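Local coordinates for protein tungsten-containing formylmethanofuran dehydrogenase 2 subunit C (Methanothermobacter wolfeii, PDB 5T5I) that probably helps to interconvert carbon dioxide and formylmethanofuran in methanogenesis, as the beta-helical subunit C of a tungsten-containing dehydrogenase complex, at residues Glu161-Gly169 and His184-Ile192. Sequence-based numbering, arbitrary orientation.
Sequences EIGEYMNGG and HMNNGLIII
I162 meets I190 inside the beta-helix, its CD1 lying 3.7 Å from I190 CG2, and the contact illustrates how successive coils of such a solenoid repeat one another. CG1 of I162 is held between its own backbone N and carbonyl carbon (chi1 68°), which turns the end of the chain towards strand 187-192. Next along, G163 packs its CA against I190 CD1, 4.2 Å away, so backbone and methyl meet directly.

At Y165 the contact reaches the outer side of the coil. Its ring and that of H184 point the same way in an offset stack, planes 5° apart and centroids 4.3 Å from each other. The offset places H184 CB over the middle of the phenol ring as a CH-pi contact, while Y165 OH sits above the imidazole. H184 NE2 is hydrogen-bonded to an acidic side chain of a neighbouring subunit, tying the stacked pair to the assembly.

M166 turns back into the interior. Extended throughout, with CG anti to the backbone N (chi1 -157°), it runs alongside M185 and brings SD to 3.8 Å from M185 CE, while sliding past I190 in the opposite direction. M166 O accepts two backbone bonds: N186 N lies 2.8 Å from M166 O, nearly in line with its C=O, and N187 N comes from above the carbonyl plane. N167 pairs in parallel with N187, its OD1 nearing N186 CB.

At the corner, G168 N gives a weak bond to N187 O, and G169 O receives L189 N at 3.2 Å. The chemistry is thus divided: apolar chains fill the interior, backbone bonds fix the register of adjacent coils, and the Y165-H184 stack lies where the coil meets another subunit.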
# COMPACT_ATOMS: atom_id res chain seq x y z
N GLU C 161 -10.39 30.28 -11.65
CA GLU C 161 -10.10 31.58 -11.06
C GLU C 161 -11.27 32.56 -11.08
O GLU C 161 -11.08 33.76 -11.31
CB GLU C 161 -8.84 32.17 -11.74
CG GLU C 161 -7.60 31.30 -11.59
CD GLU C 161 -6.39 31.89 -12.27
OE1 GLU C 161 -5.74 32.78 -11.67
OE2 GLU C 161 -6.14 31.54 -13.45
N ILE C 162 -12.49 32.07 -10.80
CA ILE C 162 -13.62 32.98 -10.72
C ILE C 162 -13.40 33.85 -9.46
O ILE C 162 -12.87 33.37 -8.45
CB ILE C 162 -15.01 32.28 -10.74
CG1 ILE C 162 -15.27 31.46 -9.47
CG2 ILE C 162 -15.22 31.40 -12.00
CD1 ILE C 162 -16.71 31.48 -9.09
N GLY C 163 -13.71 35.13 -9.56
CA GLY C 163 -13.52 36.07 -8.46
C GLY C 163 -12.08 36.28 -8.05
O GLY C 163 -11.79 36.56 -6.88
N GLU C 164 -11.15 36.15 -8.99
CA GLU C 164 -9.71 36.36 -8.75
C GLU C 164 -9.46 37.80 -8.24
O GLU C 164 -9.89 38.75 -8.89
CB GLU C 164 -8.93 36.05 -10.04
CG GLU C 164 -7.43 36.30 -9.99
CD GLU C 164 -6.91 37.46 -10.82
OE1 GLU C 164 -7.74 38.29 -11.26
OE2 GLU C 164 -5.68 37.61 -10.92
N TYR C 165 -8.84 37.94 -7.05
CA TYR C 165 -8.59 39.24 -6.38
C TYR C 165 -9.90 40.06 -6.12
O TYR C 165 -9.87 41.29 -6.07
CB TYR C 165 -7.54 40.10 -7.15
CG TYR C 165 -6.10 39.73 -6.88
CD1 TYR C 165 -5.44 40.18 -5.74
CD2 TYR C 165 -5.37 38.99 -7.80
CE1 TYR C 165 -4.10 39.86 -5.50
CE2 TYR C 165 -4.03 38.67 -7.58
CZ TYR C 165 -3.41 39.10 -6.42
OH TYR C 165 -2.09 38.76 -6.22
N MET C 166 -11.02 39.37 -5.88
CA MET C 166 -12.32 40.02 -5.63
C MET C 166 -12.23 40.94 -4.41
O MET C 166 -11.63 40.56 -3.41
CB MET C 166 -13.42 38.96 -5.42
CG MET C 166 -14.80 39.44 -5.69
SD MET C 166 -15.95 38.09 -5.33
CE MET C 166 -17.48 38.87 -5.62
N ASN C 167 -12.81 42.14 -4.52
CA ASN C 167 -12.81 43.15 -3.46
C ASN C 167 -14.23 43.73 -3.18
O ASN C 167 -14.36 44.91 -2.84
CB ASN C 167 -11.88 44.28 -3.90
CG ASN C 167 -11.34 45.11 -2.78
OD1 ASN C 167 -11.38 44.73 -1.60
ND2 ASN C 167 -10.83 46.27 -3.15
N GLY C 168 -15.26 42.91 -3.33
CA GLY C 168 -16.65 43.31 -3.16
C GLY C 168 -17.55 42.71 -4.23
O GLY C 168 -17.06 42.15 -5.21
N GLY C 169 -18.84 42.86 -4.05
CA GLY C 169 -19.82 42.32 -4.98
C GLY C 169 -20.17 40.88 -4.70
O GLY C 169 -19.82 40.33 -3.65
N HIS C 184 -6.88 34.56 -4.19
CA HIS C 184 -6.49 35.91 -3.72
C HIS C 184 -7.69 36.81 -3.37
O HIS C 184 -7.54 38.02 -3.36
CB HIS C 184 -5.58 36.65 -4.73
CG HIS C 184 -4.19 36.14 -4.81
ND1 HIS C 184 -3.28 36.38 -3.80
CD2 HIS C 184 -3.58 35.51 -5.83
CE1 HIS C 184 -2.15 35.84 -4.23
NE2 HIS C 184 -2.29 35.32 -5.45
N MET C 185 -8.85 36.25 -3.02
CA MET C 185 -10.02 37.05 -2.68
C MET C 185 -9.76 37.90 -1.42
O MET C 185 -9.16 37.40 -0.48
CB MET C 185 -11.22 36.09 -2.46
CG MET C 185 -12.47 36.72 -2.03
SD MET C 185 -13.71 35.40 -1.83
CE MET C 185 -15.15 36.35 -2.04
N ASN C 186 -10.16 39.18 -1.46
CA ASN C 186 -10.06 40.11 -0.33
C ASN C 186 -11.39 40.36 0.35
O ASN C 186 -11.42 40.53 1.57
CB ASN C 186 -9.50 41.47 -0.80
CG ASN C 186 -8.04 41.46 -1.04
OD1 ASN C 186 -7.56 41.86 -2.11
ND2 ASN C 186 -7.28 41.18 0.01
N ASN C 187 -12.46 40.50 -0.43
CA ASN C 187 -13.82 40.78 0.06
C ASN C 187 -14.82 40.32 -0.99
O ASN C 187 -14.45 40.12 -2.15
CB ASN C 187 -14.01 42.30 0.29
CG ASN C 187 -13.86 42.77 1.71
OD1 ASN C 187 -14.84 42.94 2.43
ND2 ASN C 187 -12.66 43.16 2.11
N GLY C 188 -16.07 40.21 -0.58
CA GLY C 188 -17.17 39.79 -1.45
C GLY C 188 -17.71 38.43 -1.06
O GLY C 188 -17.32 37.85 -0.04
N LEU C 189 -18.65 37.95 -1.87
CA LEU C 189 -19.31 36.66 -1.65
C LEU C 189 -19.35 35.86 -2.95
O LEU C 189 -19.76 36.38 -3.98
CB LEU C 189 -20.74 36.89 -1.09
CG LEU C 189 -21.68 35.69 -1.02
CD1 LEU C 189 -21.13 34.60 -0.09
CD2 LEU C 189 -23.09 36.11 -0.57
N ILE C 190 -18.89 34.61 -2.90
CA ILE C 190 -18.96 33.67 -4.02
C ILE C 190 -19.81 32.49 -3.55
O ILE C 190 -19.48 31.86 -2.54
CB ILE C 190 -17.58 33.19 -4.51
CG1 ILE C 190 -16.76 34.38 -5.06
CG2 ILE C 190 -17.73 32.10 -5.60
CD1 ILE C 190 -15.26 34.08 -5.22
N ILE C 191 -20.89 32.18 -4.28
CA ILE C 191 -21.72 31.01 -3.99
C ILE C 191 -21.61 30.05 -5.20
O ILE C 191 -21.95 30.42 -6.31
CB ILE C 191 -23.21 31.35 -3.70
CG1 ILE C 191 -23.34 32.27 -2.47
CG2 ILE C 191 -24.02 30.04 -3.51
CD1 ILE C 191 -24.74 32.85 -2.23
N ILE C 192 -21.16 28.82 -4.96
CA ILE C 192 -21.09 27.76 -5.99
C ILE C 192 -22.14 26.70 -5.60
O ILE C 192 -22.01 26.03 -4.58
CB ILE C 192 -19.64 27.20 -6.10
CG1 ILE C 192 -18.65 28.32 -6.55
CG2 ILE C 192 -19.58 26.01 -7.10
CD1 ILE C 192 -17.26 28.13 -6.07